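Local coordinates for cellulase (Xanthomonas axonopodis pv. citri, PDB 4W7W), which hydrolyses, as a glycoside hydrolase family 5 cellulase, probably the beta-1,4-glucosidic bonds of cellulose, and binds cello-oligosaccharide along its barrel-top cleft, at residues 74-79 / 131-136; 250-255 / 290-295; 27-32 / 299-304; 105-110 / 145-150. One frame throughout, in Å; residues are numbered along the deposited sequence. Where two conformers were deposited one is given.

Contact 1: 74-79 / 131-136; sequences RVQPEL and ADLWRR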
# COMPACT_ATOMS: atom_id res chain seq x y z
N ARG A 74 15.83 -6.08 -2.53
CA ARG A 74 16.69 -5.68 -1.43
C ARG A 74 16.49 -6.56 -0.20
O ARG A 74 17.47 -6.80 0.52
CB ARG A 74 16.49 -4.20 -1.09
CG ARG A 74 16.99 -3.31 -2.21
CD ARG A 74 16.85 -1.82 -1.93
NE ARG A 74 17.47 -1.06 -3.02
CZ ARG A 74 17.03 0.08 -3.52
NH1 ARG A 74 15.99 0.72 -3.02
NH2 ARG A 74 17.68 0.61 -4.56
N VAL A 75 15.27 -7.08 0.02
CA VAL A 75 15.07 -7.97 1.15
C VAL A 75 15.38 -9.42 0.83
O VAL A 75 15.65 -10.21 1.73
CB VAL A 75 13.64 -7.80 1.73
CG1 VAL A 75 12.60 -8.57 0.93
CG2 VAL A 75 13.60 -8.18 3.20
N GLN A 76 15.34 -9.79 -0.45
CA GLN A 76 15.58 -11.18 -0.88
C GLN A 76 16.38 -11.13 -2.17
O GLN A 76 15.80 -11.16 -3.25
CB GLN A 76 14.27 -11.96 -1.07
CG GLN A 76 14.51 -13.45 -1.21
CD GLN A 76 13.23 -14.24 -1.49
OE1 GLN A 76 12.30 -13.76 -2.14
NE2 GLN A 76 13.18 -15.46 -0.99
N PRO A 77 17.72 -11.06 -2.05
CA PRO A 77 18.55 -10.80 -3.23
C PRO A 77 18.64 -11.93 -4.25
O PRO A 77 19.12 -11.71 -5.36
CB PRO A 77 19.93 -10.48 -2.65
CG PRO A 77 19.73 -10.22 -1.21
CD PRO A 77 18.46 -10.87 -0.79
N GLU A 78 18.18 -13.12 -3.89
CA GLU A 78 18.03 -14.22 -4.84
C GLU A 78 16.66 -14.82 -4.66
O GLU A 78 16.24 -15.07 -3.53
CB GLU A 78 19.08 -15.28 -4.60
CG GLU A 78 20.49 -14.83 -4.91
CD GLU A 78 20.75 -14.66 -6.40
OE1 GLU A 78 19.98 -15.22 -7.22
OE2 GLU A 78 21.72 -13.97 -6.76
N LEU A 79 15.96 -15.06 -5.76
CA LEU A 79 14.65 -15.68 -5.68
C LEU A 79 14.77 -17.02 -4.95
O LEU A 79 15.72 -17.77 -5.15
CB LEU A 79 14.06 -15.91 -7.06
CG LEU A 79 13.61 -14.66 -7.80
CD1 LEU A 79 13.12 -15.05 -9.19
CD2 LEU A 79 12.53 -13.91 -7.03
N ALA A 131 5.33 -16.44 -3.25
CA ALA A 131 4.86 -17.18 -2.08
C ALA A 131 6.02 -17.47 -1.13
O ALA A 131 5.86 -17.43 0.09
CB ALA A 131 4.12 -18.44 -2.49
N ASP A 132 7.20 -17.79 -1.67
CA ASP A 132 8.37 -18.03 -0.83
C ASP A 132 8.78 -16.78 -0.07
O ASP A 132 9.09 -16.84 1.13
CB ASP A 132 9.54 -18.57 -1.65
CG ASP A 132 10.75 -18.84 -0.79
OD1 ASP A 132 10.76 -19.90 -0.11
OD2 ASP A 132 11.69 -18.03 -0.79
N LEU A 133 8.79 -15.64 -0.76
CA LEU A 133 9.10 -14.38 -0.11
C LEU A 133 8.17 -14.17 1.09
O LEU A 133 8.62 -13.89 2.20
CB LEU A 133 8.97 -13.24 -1.13
CG LEU A 133 9.15 -11.80 -0.66
CD1 LEU A 133 7.96 -11.24 0.11
CD2 LEU A 133 10.45 -11.62 0.12
N TRP A 134 6.86 -14.33 0.86
CA TRP A 134 5.92 -14.06 1.92
C TRP A 134 5.90 -15.11 3.01
O TRP A 134 5.63 -14.79 4.15
CB TRP A 134 4.52 -13.78 1.34
CG TRP A 134 4.38 -12.34 0.91
CD1 TRP A 134 4.30 -11.86 -0.35
CD2 TRP A 134 4.43 -11.22 1.78
NE1 TRP A 134 4.27 -10.48 -0.32
CE2 TRP A 134 4.35 -10.07 0.98
CE3 TRP A 134 4.53 -11.07 3.17
CZ2 TRP A 134 4.36 -8.79 1.52
CZ3 TRP A 134 4.54 -9.80 3.70
CH2 TRP A 134 4.46 -8.67 2.89
N ARG A 135 6.19 -16.36 2.67
CA ARG A 135 6.43 -17.37 3.71
C ARG A 135 7.52 -16.88 4.68
O ARG A 135 7.35 -16.93 5.91
CB ARG A 135 6.86 -18.69 3.08
CG ARG A 135 7.25 -19.77 4.08
CD ARG A 135 7.72 -21.06 3.42
NE ARG A 135 9.00 -20.87 2.75
CZ ARG A 135 10.18 -20.91 3.36
NH1 ARG A 135 10.26 -21.18 4.65
NH2 ARG A 135 11.28 -20.65 2.66
N ARG A 136 8.61 -16.42 4.11
CA ARG A 136 9.75 -16.00 4.91
C ARG A 136 9.41 -14.77 5.75
O ARG A 136 9.77 -14.72 6.93
CB ARG A 136 10.94 -15.75 4.02
CG ARG A 136 11.48 -17.01 3.37
CD ARG A 136 12.56 -16.69 2.37
NE ARG A 136 13.09 -17.84 1.64
CZ ARG A 136 14.08 -18.60 2.08
NH1 ARG A 136 14.56 -18.42 3.30
NH2 ARG A 136 14.54 -19.57 1.32

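Contact 2: 250-255 / 290-295; sequences GFTSWL and SDVWLG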
# COMPACT_ATOMS: atom_id res chain seq x y z
N GLY A 250 -17.87 1.97 -7.04
CA GLY A 250 -18.02 0.61 -7.56
C GLY A 250 -17.27 -0.43 -6.74
O GLY A 250 -17.80 -1.51 -6.45
N PHE A 251 -16.05 -0.08 -6.34
CA PHE A 251 -15.25 -0.91 -5.47
C PHE A 251 -15.91 -1.08 -4.11
O PHE A 251 -15.97 -2.20 -3.59
CB PHE A 251 -13.84 -0.31 -5.36
CG PHE A 251 -12.92 -1.03 -4.43
CD1 PHE A 251 -12.40 -2.28 -4.75
CD2 PHE A 251 -12.56 -0.47 -3.22
CE1 PHE A 251 -11.54 -2.92 -3.88
CE2 PHE A 251 -11.69 -1.12 -2.35
CZ PHE A 251 -11.18 -2.34 -2.70
N THR A 252 -16.41 0.02 -3.55
CA THR A 252 -17.10 -0.04 -2.26
C THR A 252 -18.28 -1.00 -2.33
O THR A 252 -18.50 -1.83 -1.44
CB THR A 252 -17.54 1.37 -1.85
OG1 THR A 252 -16.39 2.20 -1.71
CG2 THR A 252 -18.31 1.38 -0.55
N SER A 253 -19.05 -0.91 -3.42
CA SER A 253 -20.19 -1.81 -3.57
C SER A 253 -19.74 -3.27 -3.66
O SER A 253 -20.35 -4.15 -3.08
CB SER A 253 -21.03 -1.45 -4.79
OG SER A 253 -22.28 -2.13 -4.76
N TRP A 254 -18.67 -3.51 -4.42
CA TRP A 254 -18.13 -4.86 -4.56
C TRP A 254 -17.74 -5.43 -3.20
O TRP A 254 -18.02 -6.59 -2.90
CB TRP A 254 -16.95 -4.85 -5.51
CG TRP A 254 -16.35 -6.19 -5.72
CD1 TRP A 254 -16.77 -7.15 -6.60
CD2 TRP A 254 -15.22 -6.76 -5.02
NE1 TRP A 254 -15.98 -8.26 -6.49
CE2 TRP A 254 -15.01 -8.04 -5.55
CE3 TRP A 254 -14.37 -6.30 -4.02
CZ2 TRP A 254 -13.99 -8.87 -5.09
CZ3 TRP A 254 -13.35 -7.13 -3.58
CH2 TRP A 254 -13.17 -8.39 -4.12
N LEU A 255 -17.10 -4.62 -2.36
CA LEU A 255 -16.76 -5.07 -1.02
C LEU A 255 -18.02 -5.49 -0.27
O LEU A 255 -18.08 -6.57 0.33
CB LEU A 255 -16.07 -3.96 -0.23
CG LEU A 255 -14.71 -3.50 -0.74
CD1 LEU A 255 -14.31 -2.24 0.02
CD2 LEU A 255 -13.67 -4.59 -0.61
N SER A 290 -17.68 3.10 6.37
CA SER A 290 -16.74 2.45 7.26
C SER A 290 -17.12 1.02 7.58
O SER A 290 -16.33 0.32 8.20
CB SER A 290 -16.61 3.24 8.57
OG SER A 290 -17.84 3.22 9.26
N ASP A 291 -18.32 0.57 7.19
CA ASP A 291 -18.66 -0.85 7.29
C ASP A 291 -17.74 -1.72 6.44
O ASP A 291 -17.51 -2.88 6.78
CB ASP A 291 -20.13 -1.13 6.94
CG ASP A 291 -20.49 -0.79 5.49
OD1 ASP A 291 -20.09 0.27 5.00
OD2 ASP A 291 -21.26 -1.57 4.86
N VAL A 292 -17.24 -1.17 5.32
CA VAL A 292 -16.35 -1.92 4.44
C VAL A 292 -14.95 -1.32 4.32
O VAL A 292 -14.03 -2.06 4.03
CB VAL A 292 -16.96 -2.16 3.03
CG1 VAL A 292 -18.22 -3.01 3.11
CG2 VAL A 292 -17.24 -0.85 2.32
N TRP A 293 -14.79 -0.01 4.51
CA TRP A 293 -13.44 0.57 4.47
C TRP A 293 -12.75 0.41 5.81
O TRP A 293 -13.20 0.96 6.81
CB TRP A 293 -13.50 2.05 4.10
CG TRP A 293 -13.79 2.24 2.65
CD1 TRP A 293 -15.00 2.52 2.08
CD2 TRP A 293 -12.85 2.12 1.57
NE1 TRP A 293 -14.87 2.60 0.72
CE2 TRP A 293 -13.57 2.34 0.38
CE3 TRP A 293 -11.48 1.83 1.49
CZ2 TRP A 293 -12.96 2.32 -0.87
CZ3 TRP A 293 -10.88 1.78 0.25
CH2 TRP A 293 -11.62 2.02 -0.92
N LEU A 294 -11.64 -0.32 5.81
CA LEU A 294 -10.79 -0.43 7.00
C LEU A 294 -9.93 0.79 7.23
O LEU A 294 -9.54 1.06 8.37
CB LEU A 294 -9.85 -1.60 6.91
CG LEU A 294 -10.44 -2.96 7.12
CD1 LEU A 294 -9.33 -4.00 7.02
CD2 LEU A 294 -11.11 -3.06 8.49
N GLY A 295 -9.56 1.47 6.15
CA GLY A 295 -8.70 2.62 6.30
C GLY A 295 -7.97 2.97 5.04
O GLY A 295 -8.31 2.49 3.95

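Contact 3: 27-32 / 299-304; sequences VNLSGA and WAAGAW. With BGC (beta-D-glucopyranose), chain B.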
# COMPACT_ATOMS: atom_id res chain seq x y z
N VAL A 27 -0.08 7.29 6.63
CA VAL A 27 0.71 7.71 5.49
C VAL A 27 1.70 6.64 5.07
O VAL A 27 2.10 5.78 5.86
CB VAL A 27 1.49 9.03 5.77
CG1 VAL A 27 0.57 10.18 6.12
CG2 VAL A 27 2.55 8.85 6.83
N ASN A 28 2.09 6.73 3.80
CA ASN A 28 3.26 6.02 3.28
C ASN A 28 4.52 6.78 3.68
O ASN A 28 4.61 7.99 3.45
CB ASN A 28 3.22 5.95 1.76
CG ASN A 28 2.25 4.92 1.24
OD1 ASN A 28 2.66 3.80 0.96
ND2 ASN A 28 0.97 5.28 1.11
N LEU A 29 5.50 6.09 4.27
CA LEU A 29 6.83 6.66 4.48
C LEU A 29 7.70 6.08 3.39
O LEU A 29 8.18 4.96 3.50
CB LEU A 29 7.38 6.38 5.87
CG LEU A 29 6.63 7.07 7.00
CD1 LEU A 29 7.23 6.75 8.37
CD2 LEU A 29 6.57 8.57 6.82
N SER A 30 7.83 6.85 2.32
CA SER A 30 8.54 6.46 1.10
C SER A 30 10.03 6.76 1.20
O SER A 30 10.42 7.77 1.81
CB SER A 30 7.92 7.22 -0.09
OG SER A 30 8.66 7.09 -1.28
N GLY A 31 10.84 5.89 0.60
CA GLY A 31 12.27 6.10 0.53
C GLY A 31 13.06 4.83 0.38
O GLY A 31 14.14 4.85 -0.18
N ALA A 32 12.56 3.72 0.91
CA ALA A 32 13.34 2.49 0.88
C ALA A 32 13.25 1.82 -0.48
O ALA A 32 14.05 0.92 -0.81
CB ALA A 32 12.94 1.54 1.99
N TRP A 299 -0.37 8.87 0.01
CA TRP A 299 0.90 8.89 -0.69
C TRP A 299 1.31 10.36 -0.87
O TRP A 299 0.66 11.06 -1.63
CB TRP A 299 0.81 8.21 -2.06
CG TRP A 299 2.18 8.13 -2.69
CD1 TRP A 299 2.80 9.12 -3.40
CD2 TRP A 299 3.14 7.10 -2.51
NE1 TRP A 299 4.08 8.74 -3.71
CE2 TRP A 299 4.32 7.51 -3.17
CE3 TRP A 299 3.12 5.88 -1.85
CZ2 TRP A 299 5.46 6.71 -3.20
CZ3 TRP A 299 4.26 5.09 -1.86
CH2 TRP A 299 5.41 5.51 -2.53
N ALA A 300 2.37 10.85 -0.21
CA ALA A 300 3.28 10.15 0.68
C ALA A 300 4.00 11.16 1.56
O ALA A 300 3.94 12.37 1.33
CB ALA A 300 4.32 9.37 -0.11
N ALA A 301 4.72 10.63 2.54
CA ALA A 301 5.72 11.36 3.27
C ALA A 301 7.05 10.64 3.13
O ALA A 301 7.22 9.81 2.22
CB ALA A 301 5.29 11.58 4.71
N GLY A 302 7.98 10.95 4.01
CA GLY A 302 9.37 10.53 3.85
C GLY A 302 10.25 11.72 3.54
O GLY A 302 9.79 12.71 2.97
N ALA A 303 11.53 11.60 3.89
CA ALA A 303 12.44 12.73 3.87
C ALA A 303 13.09 13.03 2.52
O ALA A 303 13.85 13.99 2.43
CB ALA A 303 13.54 12.51 4.91
N TRP A 304 12.84 12.23 1.50
CA TRP A 304 13.54 12.36 0.22
C TRP A 304 12.68 12.89 -0.96
O TRP A 304 13.06 12.72 -2.12
CB TRP A 304 14.17 11.02 -0.13
CG TRP A 304 15.47 10.74 0.57
CD1 TRP A 304 15.97 11.33 1.71
CD2 TRP A 304 16.44 9.77 0.18
NE1 TRP A 304 17.19 10.79 2.03
CE2 TRP A 304 17.51 9.84 1.10
CE3 TRP A 304 16.53 8.87 -0.88
CZ2 TRP A 304 18.64 9.03 0.99
CZ3 TRP A 304 17.65 8.06 -0.98
CH2 TRP A 304 18.69 8.15 -0.05
C2 BGC B . 6.77 9.24 -7.65
C3 BGC B . 8.22 8.98 -8.05
C4 BGC B . 8.99 8.19 -6.99
C5 BGC B . 8.18 6.99 -6.53
C6 BGC B . 8.80 6.33 -5.31
C1 BGC B . 6.10 7.95 -7.22
O1 BGC B . 4.76 8.19 -6.74
O2 BGC B . 6.05 9.82 -8.75
O3 BGC B . 8.86 10.24 -8.32
O4 BGC B . 10.20 7.67 -7.53
O5 BGC B . 6.86 7.40 -6.16
O6 BGC B . 8.10 5.13 -5.08
O HOH W 1 10.81 10.32 0.71

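Contact 4: 105-110 / 145-150; sequences LILDLH and KAVIFG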
# COMPACT_ATOMS: atom_id res chain seq x y z
N LEU A 105 2.17 -1.20 11.10
CA LEU A 105 3.14 -1.10 10.03
C LEU A 105 2.73 -2.04 8.92
O LEU A 105 2.70 -3.25 9.10
CB LEU A 105 4.52 -1.45 10.55
CG LEU A 105 5.66 -1.21 9.55
CD1 LEU A 105 5.88 0.28 9.30
CD2 LEU A 105 6.95 -1.86 10.03
N ILE A 106 2.40 -1.46 7.77
CA ILE A 106 2.15 -2.25 6.56
C ILE A 106 3.47 -2.47 5.83
O ILE A 106 4.11 -1.51 5.40
CB ILE A 106 1.15 -1.58 5.60
CG1 ILE A 106 -0.20 -1.33 6.28
CG2 ILE A 106 0.99 -2.41 4.34
CD1 ILE A 106 -1.07 -0.34 5.55
N LEU A 107 3.85 -3.73 5.70
CA LEU A 107 5.02 -4.10 4.91
C LEU A 107 4.58 -4.14 3.46
O LEU A 107 3.85 -5.06 3.06
CB LEU A 107 5.53 -5.47 5.35
CG LEU A 107 5.96 -5.55 6.81
CD1 LEU A 107 6.52 -6.93 7.12
CD2 LEU A 107 6.96 -4.45 7.18
N ASP A 108 4.97 -3.12 2.69
CA ASP A 108 4.57 -3.00 1.28
C ASP A 108 5.70 -3.46 0.39
O ASP A 108 6.70 -2.77 0.23
CB ASP A 108 4.20 -1.54 0.97
CG ASP A 108 4.29 -1.17 -0.49
OD1 ASP A 108 4.14 -2.05 -1.37
OD2 ASP A 108 4.53 0.05 -0.71
N LEU A 109 5.55 -4.67 -0.15
CA LEU A 109 6.50 -5.20 -1.14
C LEU A 109 6.26 -4.41 -2.44
O LEU A 109 5.30 -4.68 -3.17
CB LEU A 109 6.28 -6.69 -1.35
CG LEU A 109 7.42 -7.39 -2.10
CD1 LEU A 109 8.65 -7.53 -1.22
CD2 LEU A 109 6.96 -8.75 -2.57
N HIS A 110 7.08 -3.40 -2.67
CA HIS A 110 6.71 -2.33 -3.59
C HIS A 110 7.21 -2.62 -5.00
O HIS A 110 8.09 -1.93 -5.51
CB HIS A 110 7.22 -1.00 -3.06
CG HIS A 110 6.51 0.20 -3.61
ND1 HIS A 110 5.38 0.72 -3.03
CD2 HIS A 110 6.79 0.99 -4.67
CE1 HIS A 110 5.00 1.79 -3.71
NE2 HIS A 110 5.84 1.98 -4.70
N LYS A 145 1.60 -8.31 16.21
CA LYS A 145 0.22 -7.83 15.96
C LYS A 145 0.16 -6.47 15.23
O LYS A 145 -0.85 -6.11 14.61
CB LYS A 145 -0.58 -7.76 17.26
CG LYS A 145 -1.09 -9.12 17.74
CD LYS A 145 -2.01 -8.99 18.95
CE LYS A 145 -3.10 -10.06 18.93
NZ LYS A 145 -4.20 -9.70 17.98
N ALA A 146 1.23 -5.72 15.32
CA ALA A 146 1.30 -4.45 14.63
C ALA A 146 1.54 -4.59 13.13
O ALA A 146 1.38 -3.60 12.41
CB ALA A 146 2.40 -3.59 15.24
N VAL A 147 1.97 -5.77 12.67
CA VAL A 147 2.40 -5.91 11.28
C VAL A 147 1.27 -6.37 10.38
O VAL A 147 0.56 -7.33 10.70
CB VAL A 147 3.60 -6.86 11.19
CG1 VAL A 147 4.01 -7.05 9.74
CG2 VAL A 147 4.77 -6.34 12.01
N ILE A 148 1.13 -5.67 9.26
CA ILE A 148 0.16 -5.97 8.21
C ILE A 148 0.95 -6.32 6.95
O ILE A 148 1.97 -5.67 6.65
CB ILE A 148 -0.76 -4.74 7.98
CG1 ILE A 148 -1.58 -4.44 9.24
CG2 ILE A 148 -1.65 -4.94 6.78
CD1 ILE A 148 -2.25 -3.09 9.23
N PHE A 149 0.51 -7.35 6.22
CA PHE A 149 1.26 -7.82 5.05
C PHE A 149 0.65 -7.25 3.76
O PHE A 149 -0.43 -7.66 3.34
CB PHE A 149 1.26 -9.34 5.00
CG PHE A 149 1.85 -10.01 6.21
CD1 PHE A 149 2.90 -9.47 6.93
CD2 PHE A 149 1.38 -11.25 6.60
CE1 PHE A 149 3.44 -10.15 8.01
CE2 PHE A 149 1.92 -11.93 7.68
CZ PHE A 149 2.97 -11.39 8.38
N GLY A 150 1.35 -6.30 3.15
CA GLY A 150 0.93 -5.72 1.87
C GLY A 150 1.55 -6.48 0.72
O GLY A 150 2.67 -6.20 0.29
O HOH W 2 2.04 -3.74 -1.16

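Contact 1: 74-79 / 131-136
The side chain of Q76 reaches across to L133 and D132, and its two amide ends meet quite different surroundings. On the oxygen side the packing is close: OE1 of Q76 lies 3.5 Å from CB of L133. CB of L133 does not itself point at the other segment, but CG set anti to the backbone N (chi1 176°) brings CD2 of L133 within 3.8 Å of CG1 of V75. Q76, V75 and L133 are all buried here, and W72, which donates to OE1 of Q76 through its indole NH, also touches L133. The segments belong to the layer of helices and loops outside the (beta/alpha)8 barrel: V75 ends the short helix 72-75, Q76 is the first residue to leave helical geometry, and 131-136 is part of helix 127-141. Toward the partly exposed side the contact becomes polar and thinner. NE2 of Q76 gives a bent hydrogen bond of 3.0 Å to OD2 of D132, with amide and carboxylate nearly coplanar, and its stronger partner is the carbonyl of G81. OD2 of D132 also accepts from NE of R136 at 2.8 Å, while OD1 of D132 takes NH2 of R135 at 2.9 Å, so two arginines grip one carboxylate. Their guanidinium groups are layered, NH2 of R135 standing 3.4 Å above the plane of the R136 group. NH2 of R136 is hydrogen-bonded to the carbonyl of N80.

Contact 2: 250-255 / 290-295
W293 and T252 join the start of a barrel strand to the helix packed outside it, the strand-helix layering of a (beta/alpha)8 barrel. NE1 of W293 donates to OG1 of T252 over 2.9 Å, a bent bond (141° at the hydrogen) with the oxygen tilted 18° from the indole plane. The far end of the same indole reaches F251: CH2 of W293 lies 3.5 Å from CE2 of F251, at the edge of the phenyl ring and near its plane. The two rings meet obliquely, their planes 56° apart and their centroids separated by 5.4 Å. Beside the helix, V292 packs on L255 and T252, its CB resting 3.8 Å from CB of L255 and its CG2 3.8 Å from CG2 of T252.

The next shell fixes these groups. With OG1 of T252 beside the backbone N, the hydroxyl also hydrogen-bonds the carbonyl of L248 one turn earlier, its stronger partner, and this is likely to steer the oxygen that meets the indole. CG of L255 covers one face of the F251 ring near the rim, while W196 meets F251 edge-to-face and F221 and A223 of strand 219-226 also touch it. Beyond V292, backbone bonds to G262 tie the chain to the neighbouring strand, and D291 makes a salt bridge with R256 of the helix. In the plane of the F251 ring, at its edge, CZ2 of W293 lies 3.7 Å from CD2 of F251.

Contact 3: 27-32 / 299-304
N28 lies across the indole of W299 where the first strand of the (beta/alpha)8 barrel, 24-29, meets the last, 293-301, and closes the cylinder. Its side chain crosses that of W299 at about a right angle, beside CE3 and CZ3 of the six-membered ring. CB of N28 stands 3.6 Å from CE3 of W299, CG comes closer to the same carbon at 3.4 Å, and OD1 ends 3.5 Å from CZ3 of W299. Amide and indole planes are inclined at 53°, an oblique meeting. ND2 of N28 bonds the carbonyls of W298 and G265, while OD1 receives R67, its stronger partner, so both ends of the buried amide are satisfied and its rotation is fixed.

A cis peptide precedes A300, and the chain turns a corner at W299. CB of W299 leaves pointing away from 27-32, but with CG anti to the backbone N (chi1 -175°) the indole reaches back to N28 and S30, while its NE1 comes within 3.2 Å of O1 of a glucose unit and CB of A300 backs one of its faces. In one of its two conformers, S30 turns OG toward CH2 and CZ2 of the same indole and hydrogen-bonds E33, which also binds the glucose.

The backbones pair in parallel, L29 bridging A301. N of A301 donates to O of N28, and N of S30 to O of A301. Beyond the paired residues, a water links O of S30 to N of W304, at 2.8 Å from that carbonyl oxygen.

Contact 4: 105-110 / 145-150
The F149 ring meets CD1 of L107 at its edge, near the ring plane, 4.4 Å from CD1 of F149, while W134 of helix 127-141 meets the ring at an oblique angle. Neighbouring parallel strands 104-109 and 147-150 of the (beta/alpha)8 barrel make this contact. On the helix-facing side, V147 presents CG1 to L107 through a chi1 of 177°, which sets that methyl opposite its own backbone N and 3.6 Å from CD1 of L107. I106 and I148 pair on the other face, toward the barrel interior, CG1 of I106 lying 3.9 Å from CB of I148. The backbone ladder runs from N of L105 to O of A146, through L105 O with I148 N and I148 O with L107 N, to G150, whose N bonds O of L107. The last rung, N of L109 to O of G150, is longer at 3.3 Å. G150 brings no side chain to the interior face, where CG2 of I106 and the carbonyl of L107 lie close. At the top of the strand H110, a residue of the glycan pocket, holds its ring with the carboxylate of D108 at its edge: ND1 of H110 donates to the syn lone pair of D108 OD2 over 2.6 Å.

Contacts 2, 3 and 4 all draw on the closed eight-stranded sheet. Contact 3 seals it between first and last strands, contact 4 joins the third and fourth, and contact 2 ties the start of the last strand to helix 243-258. Contact 1 lies in the outer layer, its centre about 14 Å from that of contact 4, which it touches where W134 packs on F149 and G150. Contacts 1 and 2 sit on opposite sides of the chain's centre, their own centres about 31 Å apart. Along the sequence, contact 3 encloses all the others, and contacts 1 and 4 interlock. W299 of contact 3 touches H110 of contact 4, so two separate strand pairs, with strand 65-70 between them, come together at the glycan pocket.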